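Local coordinates for microcin B17-processing protein McbC (Escherichia coli str. K-12 substr. MG1655, PDB 6GRH) that helps convert the inactive microcin B17 precursor into active peptide as an FMN-dependent oxidoreductase, most likely by oxidising azoline rings to azoles, at residues H4-L8 against V9-H13; H13-P17 against E18-I22; N31-L35 against P36-E40; S45-L49 against A50-K54. All coordinates share one frame; numbering follows the deposited sequence. Where two conformers were deposited one is given.

Contact 1 (H4-L8 against V9-H13)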
loop_
_atom_site.group_PDB
_atom_site.type_symbol
_atom_site.label_atom_id
_atom_site.label_comp_id
_atom_site.label_asym_id
_atom_site.label_seq_id
_atom_site.Cartn_x
_atom_site.Cartn_y
_atom_site.Cartn_z
ATOM N N HIS D 4 15.148 -32.881 -11.489
ATOM C CA HIS D 4 14.009 -32.268 -10.823
ATOM C C HIS D 4 13.769 -30.799 -11.246
ATOM O O HIS D 4 13.124 -30.038 -10.517
ATOM C CB HIS D 4 14.258 -32.329 -9.312
ATOM C CG HIS D 4 14.683 -33.682 -8.824
ATOM N ND1 HIS D 4 13.803 -34.732 -8.691
ATOM C CD2 HIS D 4 15.900 -34.157 -8.460
ATOM C CE1 HIS D 4 14.456 -35.800 -8.266
ATOM N NE2 HIS D 4 15.731 -35.478 -8.115
ATOM N N GLU D 5 14.265 -30.413 -12.417
ATOM C CA GLU D 5 14.288 -29.012 -12.805
ATOM C C GLU D 5 12.886 -28.498 -13.098
ATOM O O GLU D 5 12.079 -29.195 -13.672
ATOM C CB GLU D 5 15.187 -28.787 -14.032
ATOM C CG GLU D 5 15.525 -27.313 -14.281
ATOM C CD GLU D 5 16.332 -27.082 -15.558
ATOM O OE1 GLU D 5 16.812 -28.060 -16.159
ATOM O OE2 GLU D 5 16.472 -25.905 -15.954
ATOM N N LEU D 6 12.606 -27.286 -12.644
ATOM C CA LEU D 6 11.405 -26.559 -12.987
ATOM C C LEU D 6 11.864 -25.233 -13.582
ATOM O O LEU D 6 12.680 -24.522 -12.974
ATOM C CB LEU D 6 10.582 -26.275 -11.729
ATOM C CG LEU D 6 9.457 -25.234 -11.862
ATOM C CD1 LEU D 6 8.440 -25.716 -12.890
ATOM C CD2 LEU D 6 8.825 -24.986 -10.509
ATOM N N SER D 7 11.315 -24.893 -14.738
ATOM C CA SER D 7 11.580 -23.607 -15.353
ATOM C C SER D 7 10.640 -22.556 -14.764
ATOM O O SER D 7 9.434 -22.774 -14.703
ATOM C CB SER D 7 11.360 -23.674 -16.864
ATOM O OG SER D 7 11.545 -22.372 -17.412
ATOM N N LEU D 8 11.181 -21.399 -14.397
ATOM C CA LEU D 8 10.339 -20.288 -13.950
ATOM C C LEU D 8 9.346 -19.740 -15.026
ATOM O O LEU D 8 8.372 -19.070 -14.676
ATOM C CB LEU D 8 11.218 -19.173 -13.360
ATOM C CG LEU D 8 11.915 -19.552 -12.056
ATOM C CD1 LEU D 8 12.904 -18.477 -11.608
ATOM C CD2 LEU D 8 10.884 -19.840 -10.969
ATOM N N VAL D 9 9.617 -20.026 -16.298
ATOM C CA VAL D 9 8.688 -19.754 -17.394
ATOM C C VAL D 9 7.313 -20.360 -17.125
ATOM O O VAL D 9 6.291 -19.726 -17.375
ATOM C CB VAL D 9 9.232 -20.308 -18.718
ATOM C CG1 VAL D 9 8.225 -20.089 -19.847
ATOM C CG2 VAL D 9 10.582 -19.662 -19.041
ATOM N N GLU D 10 7.312 -21.578 -16.586
ATOM C CA GLU D 10 6.076 -22.320 -16.290
ATOM C C GLU D 10 5.314 -21.654 -15.142
ATOM O O GLU D 10 4.085 -21.604 -15.162
ATOM C CB GLU D 10 6.367 -23.792 -15.939
ATOM C CG GLU D 10 7.031 -24.600 -17.046
ATOM C CD GLU D 10 6.074 -25.090 -18.130
ATOM O OE1 GLU D 10 4.857 -24.780 -18.076
ATOM O OE2 GLU D 10 6.543 -25.833 -19.048
ATOM N N VAL D 11 6.063 -21.156 -14.165
ATOM C CA VAL D 11 5.510 -20.460 -13.020
ATOM C C VAL D 11 4.864 -19.143 -13.425
ATOM O O VAL D 11 3.718 -18.871 -13.031
ATOM C CB VAL D 11 6.582 -20.245 -11.921
ATOM C CG1 VAL D 11 6.085 -19.322 -10.823
ATOM C CG2 VAL D 11 6.979 -21.596 -11.370
ATOM N N THR D 12 5.560 -18.338 -14.231
ATOM C CA THR D 12 5.073 -16.984 -14.499
ATOM C C THR D 12 3.737 -16.959 -15.285
ATOM O O THR D 12 2.988 -15.998 -15.206
ATOM C CB THR D 12 6.139 -16.107 -15.177
ATOM O OG1 THR D 12 5.821 -14.723 -14.984
ATOM C CG2 THR D 12 6.240 -16.410 -16.661
ATOM N N HIS D 13 3.455 -18.027 -16.023
ATOM C CA HIS D 13 2.161 -18.208 -16.668
ATOM C C HIS D 13 0.961 -17.973 -15.725
ATOM O O HIS D 13 -0.081 -17.525 -16.181
ATOM C CB HIS D 13 2.114 -19.611 -17.300
ATOM C CG HIS D 13 0.981 -19.816 -18.243
ATOM N ND1 HIS D 13 0.816 -19.057 -19.384
ATOM C CD2 HIS D 13 -0.033 -20.719 -18.235
ATOM C CE1 HIS D 13 -0.269 -19.467 -20.022
ATOM N NE2 HIS D 13 -0.798 -20.477 -19.347
#
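Leu8 O accepts the backbone N-H of Thr12 N at 2.9 Å, the shortest hydrogen bond between 4-8 and 9-13. It belongs to the N-terminal turn of helix 8-12. Ser7 is the N-cap of that helix. Ser7 OG accepts the N-H of Val9 N at 3.2 Å. OG reaches it because it lies beside the carbonyl carbon, opposite the backbone N (chi1 176°), and so swings over the start of the helix. The carbonyl of the same residue is used as well: Ser7 O receives Glu10 N at 3.1 Å, with the donor well above the carbonyl plane. Ser7 thus holds two of the N-H groups of the first turn.

Leu6 stands just before the N-cap and Val11 four places after it, the positions of a hydrophobic staple. The two side chains cross at about a right angle. On its other branch, Leu6 CD1 lies 4.2 Å from Glu10 CB. The Glu10 side chain bends at chi2 (-80°) and leads its carboxylate away; OE2 is hydrogen-bonded to Tyr277 OH of the McbD chain. Lys58 of the second McbC subunit also packs on Leu6. The staple closes with Leu6 CD2 at 4.0 Å from Val11 CG2.

Contact 2 (H13-P17 against E18-I22)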
loop_
_atom_site.group_PDB
_atom_site.type_symbol
_atom_site.label_atom_id
_atom_site.label_comp_id
_atom_site.label_asym_id
_atom_site.label_seq_id
_atom_site.Cartn_x
_atom_site.Cartn_y
_atom_site.Cartn_z
ATOM N N HIS D 13 3.455 -18.027 -16.023
ATOM C CA HIS D 13 2.161 -18.208 -16.668
ATOM C C HIS D 13 0.961 -17.973 -15.725
ATOM O O HIS D 13 -0.081 -17.525 -16.181
ATOM C CB HIS D 13 2.114 -19.611 -17.300
ATOM C CG HIS D 13 0.981 -19.816 -18.243
ATOM N ND1 HIS D 13 0.816 -19.057 -19.384
ATOM C CD2 HIS D 13 -0.033 -20.719 -18.235
ATOM C CE1 HIS D 13 -0.269 -19.467 -20.022
ATOM N NE2 HIS D 13 -0.798 -20.477 -19.347
ATOM N N TYR D 14 1.115 -18.249 -14.430
ATOM C CA TYR D 14 0.030 -18.070 -13.457
ATOM C C TYR D 14 0.140 -16.832 -12.589
ATOM O O TYR D 14 -0.699 -16.631 -11.723
ATOM C CB TYR D 14 -0.059 -19.300 -12.545
ATOM C CG TYR D 14 -0.387 -20.559 -13.312
ATOM C CD1 TYR D 14 -1.694 -20.869 -13.635
ATOM C CD2 TYR D 14 0.613 -21.419 -13.731
ATOM C CE1 TYR D 14 -2.002 -22.001 -14.366
ATOM C CE2 TYR D 14 0.322 -22.555 -14.471
ATOM C CZ TYR D 14 -0.995 -22.846 -14.768
ATOM O OH TYR D 14 -1.304 -23.956 -15.476
ATOM N N THR D 15 1.155 -15.991 -12.810
ATOM C CA THR D 15 1.409 -14.857 -11.933
ATOM C C THR D 15 0.349 -13.765 -12.103
ATOM O O THR D 15 -0.025 -13.408 -13.221
ATOM C CB THR D 15 2.836 -14.301 -12.176
ATOM O OG1 THR D 15 3.763 -15.262 -11.668
ATOM C CG2 THR D 15 3.057 -12.954 -11.506
ATOM N N ASP D 16 -0.132 -13.255 -10.974
ATOM C CA ASP D 16 -0.986 -12.070 -10.963
ATOM C C ASP D 16 -0.063 -10.866 -10.722
ATOM O O ASP D 16 0.552 -10.768 -9.654
ATOM C CB ASP D 16 -2.055 -12.188 -9.864
ATOM C CG ASP D 16 -2.998 -10.985 -9.827
ATOM O OD1 ASP D 16 -2.587 -9.867 -10.209
ATOM O OD2 ASP D 16 -4.174 -11.144 -9.438
ATOM N N PRO D 17 0.054 -9.957 -11.711
ATOM C CA PRO D 17 1.040 -8.871 -11.606
ATOM C C PRO D 17 0.696 -7.842 -10.521
ATOM O O PRO D 17 1.572 -7.158 -10.052
ATOM C CB PRO D 17 0.991 -8.205 -12.997
ATOM C CG PRO D 17 -0.359 -8.533 -13.510
ATOM C CD PRO D 17 -0.712 -9.876 -12.969
ATOM N N GLU D 18 -0.574 -7.749 -10.161
ATOM C CA GLU D 18 -0.995 -6.883 -9.071
ATOM C C GLU D 18 -0.490 -7.446 -7.731
ATOM O O GLU D 18 0.060 -6.714 -6.915
ATOM C CB GLU D 18 -2.512 -6.734 -9.071
ATOM C CG GLU D 18 -3.046 -5.716 -8.064
ATOM C CD GLU D 18 -2.996 -4.269 -8.557
ATOM O OE1 GLU D 18 -2.536 -4.008 -9.700
ATOM O OE2 GLU D 18 -3.446 -3.371 -7.803
ATOM N N VAL D 19 -0.655 -8.751 -7.534
ATOM C CA VAL D 19 -0.193 -9.406 -6.326
ATOM C C VAL D 19 1.333 -9.251 -6.221
ATOM O O VAL D 19 1.854 -8.859 -5.172
ATOM C CB VAL D 19 -0.602 -10.883 -6.306
ATOM C CG1 VAL D 19 -0.036 -11.598 -5.114
ATOM C CG2 VAL D 19 -2.122 -10.994 -6.258
ATOM N N LEU D 20 2.034 -9.551 -7.311
ATOM C CA LEU D 20 3.480 -9.461 -7.317
ATOM C C LEU D 20 3.986 -8.075 -6.923
ATOM O O LEU D 20 4.883 -7.973 -6.089
ATOM C CB LEU D 20 4.031 -9.864 -8.661
ATOM C CG LEU D 20 5.539 -9.844 -8.814
ATOM C CD1 LEU D 20 6.158 -10.833 -7.839
ATOM C CD2 LEU D 20 5.879 -10.216 -10.248
ATOM N N ALA D 21 3.425 -7.035 -7.526
ATOM C CA ALA D 21 3.841 -5.658 -7.253
ATOM C C ALA D 21 3.558 -5.249 -5.825
ATOM O O ALA D 21 4.413 -4.664 -5.183
ATOM C CB ALA D 21 3.162 -4.684 -8.213
ATOM N N ILE D 22 2.368 -5.589 -5.325
ATOM C CA ILE D 22 1.991 -5.238 -3.963
ATOM C C ILE D 22 2.892 -5.933 -2.948
ATOM O O ILE D 22 3.324 -5.301 -1.944
ATOM C CB ILE D 22 0.485 -5.514 -3.719
ATOM C CG1 ILE D 22 -0.326 -4.468 -4.526
ATOM C CG2 ILE D 22 0.126 -5.475 -2.231
ATOM C CD1 ILE D 22 -1.835 -4.681 -4.581
#
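Asp16 and Glu18 make the shortest polar link here: Glu18 N gives its N-H to Asp16 OD1 at 2.9 Å, coming nearly along the axis of that C-O bond. Val19 N also points at Asp16 OD1, but at 3.5 Å the bond is weak. CG stands opposite the backbone N of Asp16 (chi1 -179°), which carries the carboxylate forward over the first turn. The other oxygen, OD2, forms a salt bridge with Arg203. A negative charge here probably also interacts favourably with the helix dipole. Thr15 OG1 bonds to Glu196. Glu18 runs beside Asp16 and bends at chi2 (83°); its OE1 and OE2 accept backbone N-H groups of Asn211 and Arg210 of the McbB chain.

Asp16 is therefore the N-cap of helix 17-27, with Pro17 as its first residue. Backbone bonds continue the turn. Leu20 N donates to Asp16 O at 3.0 Å in an almost straight bond (169° at the hydrogen). Ala21 N donates to Pro17 O at 3.1 Å.

Val19 CG2 touches the Asp16 carboxylate in van der Waals contact, 3.7 Å from Asp16 CG, the two side chains crossing at about a right angle. Methyl meets methyl where Thr15 CG2 lies 4.1 Å from Leu20 CD2.

Contact 3 (N31-L35 against P36-E40)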
loop_
_atom_site.group_PDB
_atom_site.type_symbol
_atom_site.label_atom_id
_atom_site.label_comp_id
_atom_site.label_asym_id
_atom_site.label_seq_id
_atom_site.Cartn_x
_atom_site.Cartn_y
_atom_site.Cartn_z
ATOM N N ASN D 31 13.771 -3.777 3.993
ATOM C CA ASN D 31 15.162 -3.881 3.591
ATOM C C ASN D 31 15.952 -2.826 4.378
ATOM O O ASN D 31 15.433 -1.758 4.665
ATOM C CB ASN D 31 15.318 -3.636 2.093
ATOM C CG ASN D 31 14.914 -4.839 1.221
ATOM O OD1 ASN D 31 14.659 -5.942 1.683
ATOM N ND2 ASN D 31 14.897 -4.614 -0.045
ATOM N N PHE D 32 17.231 -3.103 4.607
ATOM C CA PHE D 32 18.121 -2.263 5.399
ATOM C C PHE D 32 19.252 -1.751 4.534
ATOM O O PHE D 32 19.632 -2.395 3.574
ATOM C CB PHE D 32 18.750 -3.097 6.537
ATOM C CG PHE D 32 17.923 -3.219 7.788
ATOM C CD1 PHE D 32 16.612 -2.742 7.885
ATOM C CD2 PHE D 32 18.481 -3.852 8.903
ATOM C CE1 PHE D 32 15.888 -2.891 9.052
ATOM C CE2 PHE D 32 17.760 -3.997 10.085
ATOM C CZ PHE D 32 16.460 -3.507 10.162
ATOM N N ALA D 33 19.718 -0.558 4.851
ATOM C CA ALA D 33 21.018 -0.047 4.436
ATOM C C ALA D 33 21.892 -0.075 5.680
ATOM O O ALA D 33 21.882 0.839 6.483
ATOM C CB ALA D 33 20.884 1.359 3.894
ATOM N N SER D 34 22.637 -1.160 5.834
ATOM C CA SER D 34 23.410 -1.426 7.024
ATOM C C SER D 34 24.865 -1.548 6.597
ATOM O O SER D 34 25.286 -2.582 6.104
ATOM C CB SER D 34 22.915 -2.730 7.634
ATOM O OG SER D 34 23.757 -3.113 8.703
ATOM N N LEU D 35 25.627 -0.491 6.752
ATOM C CA LEU D 35 27.039 -0.495 6.334
ATOM C C LEU D 35 27.884 0.160 7.399
ATOM O O LEU D 35 27.403 1.059 8.059
ATOM C CB LEU D 35 27.208 0.326 5.058
ATOM C CG LEU D 35 26.563 -0.138 3.760
ATOM C CD1 LEU D 35 26.924 0.861 2.678
ATOM C CD2 LEU D 35 27.087 -1.510 3.364
ATOM N N PRO D 36 29.160 -0.246 7.538
ATOM C CA PRO D 36 30.032 0.435 8.517
ATOM C C PRO D 36 30.103 1.951 8.314
ATOM O O PRO D 36 30.125 2.695 9.284
ATOM C CB PRO D 36 31.414 -0.200 8.283
ATOM C CG PRO D 36 31.126 -1.493 7.617
ATOM C CD PRO D 36 29.887 -1.290 6.796
ATOM N N GLU D 37 30.123 2.397 7.061
ATOM C CA GLU D 37 30.264 3.820 6.747
ATOM C C GLU D 37 29.039 4.652 7.142
ATOM O O GLU D 37 29.135 5.860 7.174
ATOM C CB GLU D 37 30.558 4.039 5.253
ATOM C CG GLU D 37 31.891 3.475 4.783
ATOM C CD GLU D 37 31.844 2.004 4.380
ATOM O OE1 GLU D 37 30.802 1.330 4.499
ATOM O OE2 GLU D 37 32.877 1.500 3.913
ATOM N N PHE D 38 27.903 4.019 7.423
ATOM C CA PHE D 38 26.723 4.743 7.900
ATOM C C PHE D 38 26.490 4.646 9.430
ATOM O O PHE D 38 25.403 5.001 9.895
ATOM C CB PHE D 38 25.459 4.231 7.197
ATOM C CG PHE D 38 25.491 4.276 5.682
ATOM C CD1 PHE D 38 26.261 5.189 4.972
ATOM C CD2 PHE D 38 24.663 3.412 4.968
ATOM C CE1 PHE D 38 26.252 5.204 3.587
ATOM C CE2 PHE D 38 24.637 3.428 3.577
ATOM C CZ PHE D 38 25.441 4.330 2.888
ATOM N N ALA D 39 27.500 4.221 10.206
ATOM C CA ALA D 39 27.317 3.928 11.656
ATOM C C ALA D 39 26.865 5.111 12.499
ATOM O O ALA D 39 26.079 4.954 13.435
ATOM C CB ALA D 39 28.598 3.357 12.262
ATOM N N GLU D 40 27.362 6.285 12.181
ATOM C CA GLU D 40 27.049 7.464 12.973
ATOM C C GLU D 40 25.845 8.264 12.464
ATOM O O GLU D 40 25.509 9.295 13.035
ATOM C CB GLU D 40 28.297 8.328 13.061
ATOM C CG GLU D 40 29.444 7.529 13.678
ATOM C CD GLU D 40 30.757 8.262 13.645
ATOM O OE1 GLU D 40 31.043 8.949 12.645
ATOM O OE2 GLU D 40 31.511 8.146 14.624
#
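A short 3-10 turn at Pro36-Glu37 turns the chain through about a right angle so that Leu35 and Phe38 pack on each other. Phe38 N donates to Leu35 O at 3.1 Å and closes the turn. The donor stands 57° out of the carbonyl plane, so it does not lie on a lone pair. Pro36 O then accepts Ala39 N at 3.2 Å, one residue further on.

The side chains of Leu35 and Phe38 run side by side and point the same way. Leu35 CB lies over one face of the Phe38 ring. Leu35 CD1 reaches the far end of the ring, 3.6 Å from Phe38 CE2 and 3.8 Å from Phe38 CZ. At the ring edge, near its plane, Ala33 O comes to 4.1 Å from Phe38 CD2. Phe266 of the McbB chain meets the same ring edge-to-face. Glu37 bends at chi2 (86°) and brings OE1 to 3.8 Å from Leu35 CB, while its OE2 makes a salt bridge with Arg172.

The turn lies in the loop between helix 17-27 and strand 42-43. Leu35 also packs on Tyr242 of helix 240-246, and Phe38 O bonds to Thr42 OG1 at the start of strand 42-43.

Contact 4 (S45-L49 against A50-K54)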
loop_
_atom_site.group_PDB
_atom_site.type_symbol
_atom_site.label_atom_id
_atom_site.label_comp_id
_atom_site.label_asym_id
_atom_site.label_seq_id
_atom_site.Cartn_x
_atom_site.Cartn_y
_atom_site.Cartn_z
ATOM N N SER D 45 17.748 -0.100 16.204
ATOM C CA SER D 45 16.768 -0.315 17.279
ATOM C C SER D 45 16.037 0.974 17.576
ATOM O O SER D 45 16.651 1.969 17.901
ATOM C CB SER D 45 17.460 -0.792 18.570
ATOM O OG SER D 45 16.523 -0.929 19.633
ATOM N N ALA D 46 14.711 0.927 17.563
ATOM C CA ALA D 46 13.906 2.061 17.964
ATOM C C ALA D 46 13.815 2.179 19.480
ATOM O O ALA D 46 13.378 3.206 19.992
ATOM C CB ALA D 46 12.534 1.990 17.330
ATOM N N VAL D 47 14.252 1.145 20.204
ATOM C CA VAL D 47 14.309 1.174 21.642
ATOM C C VAL D 47 15.760 1.490 22.111
ATOM O O VAL D 47 16.685 0.848 21.657
ATOM C CB VAL D 47 13.888 -0.192 22.198
ATOM C CG1 VAL D 47 13.878 -0.171 23.717
ATOM C CG2 VAL D 47 12.512 -0.598 21.631
ATOM N N PRO D 48 15.941 2.429 23.038
ATOM C CA PRO D 48 17.315 2.686 23.516
ATOM C C PRO D 48 17.914 1.463 24.187
ATOM O O PRO D 48 17.194 0.721 24.864
ATOM C CB PRO D 48 17.129 3.827 24.504
ATOM C CG PRO D 48 15.884 4.517 24.057
ATOM C CD PRO D 48 14.993 3.444 23.521
ATOM N N LEU D 49 19.211 1.246 23.976
ATOM C CA LEU D 49 19.929 0.065 24.513
ATOM C C LEU D 49 19.660 -0.208 25.992
ATOM O O LEU D 49 19.478 -1.361 26.380
ATOM C CB LEU D 49 21.458 0.201 24.300
ATOM C CG LEU D 49 22.371 -0.999 24.650
ATOM C CD1 LEU D 49 22.232 -2.114 23.613
ATOM C CD2 LEU D 49 23.834 -0.567 24.777
ATOM N N ALA D 50 19.615 0.857 26.789
ATOM C CA ALA D 50 19.424 0.775 28.248
ATOM C C ALA D 50 18.057 0.255 28.683
ATOM O O ALA D 50 17.897 -0.153 29.825
ATOM C CB ALA D 50 19.653 2.137 28.873
ATOM N N HIS D 51 17.067 0.319 27.802
ATOM C CA HIS D 51 15.728 -0.175 28.109
ATOM C C HIS D 51 15.396 -1.514 27.458
ATOM O O HIS D 51 14.303 -2.047 27.686
ATOM C CB HIS D 51 14.700 0.875 27.690
ATOM C CG HIS D 51 14.749 2.110 28.526
ATOM N ND1 HIS D 51 15.128 3.334 28.024
ATOM C CD2 HIS D 51 14.488 2.305 29.839
ATOM C CE1 HIS D 51 15.076 4.236 28.982
ATOM N NE2 HIS D 51 14.695 3.637 30.095
ATOM N N LEU D 52 16.311 -2.072 26.671
ATOM C CA LEU D 52 16.022 -3.308 25.943
ATOM C C LEU D 52 15.871 -4.518 26.853
ATOM O O LEU D 52 15.108 -5.423 26.529
ATOM C CB LEU D 52 17.086 -3.594 24.877
ATOM C CG LEU D 52 16.936 -2.865 23.554
ATOM C CD1 LEU D 52 18.165 -3.120 22.690
ATOM C CD2 LEU D 52 15.684 -3.325 22.805
ATOM N N GLU D 53 16.558 -4.516 28.000
ATOM C CA GLU D 53 16.516 -5.654 28.924
ATOM C C GLU D 53 15.084 -6.025 29.328
ATOM O O GLU D 53 14.741 -7.218 29.394
ATOM C CB GLU D 53 17.365 -5.393 30.183
ATOM C CG GLU D 53 17.741 -6.661 30.971
ATOM C CD GLU D 53 16.658 -7.194 31.919
ATOM O OE1 GLU D 53 15.698 -6.453 32.237
ATOM O OE2 GLU D 53 16.762 -8.368 32.369
ATOM N N LYS D 54 14.250 -5.015 29.572
ATOM C CA LYS D 54 12.875 -5.258 29.994
ATOM C C LYS D 54 12.010 -5.989 28.940
ATOM O O LYS D 54 10.966 -6.542 29.277
ATOM C CB LYS D 54 12.200 -3.957 30.480
ATOM C CG LYS D 54 11.272 -3.250 29.490
ATOM C CD LYS D 54 10.319 -2.275 30.190
ATOM C CE LYS D 54 11.007 -1.033 30.723
ATOM N NZ LYS D 54 11.495 -0.173 29.604
#
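Ser45 begins the segment with its hydroxyl facing the methyl groups of Leu52, Ser45 OG being 4.1 Å from Leu52 CD2. Ser45 OG donates to Val47 O at 2.7 Å, in the carbonyl plane and on a lone pair. This bond ties Ser45 to the residue two places on and fixes the rotation of the hydroxyl.

Val47 makes the main apolar contact. Its CB and CG1 both come to 3.7 Å from Leu52 CD2. Leu52 reaches back this far because CG lies beside its own backbone N (chi1 -82°), with the chain extended beyond.

Pro48 uses its carbonyl and its ring. Pro48 O accepts His51 N at 3.0 Å, from above the carbonyl plane. Pro48 CB meets the edge of the imidazole, 4.1 Å from His51 ND1. That nitrogen is buried by the contact and has no polar partner in the model.

Leu49 closes a second turn that overlaps the first: Leu49 O accepts Leu52 N at 3.3 Å. The two leucines also meet through branch ends, with 4.3 Å between Leu49 CD1 and Leu52 CD1. Each of the two bonds runs to the third residue on; 52-54 follow with helical backbone angles but without regular helical bonds.

These turns lie in the loop between strands 42-43 and 70-71. Phe200 and Tyr14 of the second McbC subunit pack on Val47 and Pro48.

The four contacts follow one another along the N-terminal part of the chain. Contacts 1 and 2 share His13 and cap two successive helices, their centres 15 Å apart. Contacts 3 and 4 lie 19 Å apart between centres, and about 7 Å between nearest atoms. Contact 4 is on the opposite side of the chain's centre from contact 1, with 45 Å between their centres. The dimer brings related regions together: Tyr14 of contact 2 packs on Pro48 of the second subunit, the residue used in contact 4. A bound FMN lies about 10 Å from the Leu52 side chain, and a bound FMN about 13 Å from that of Pro36.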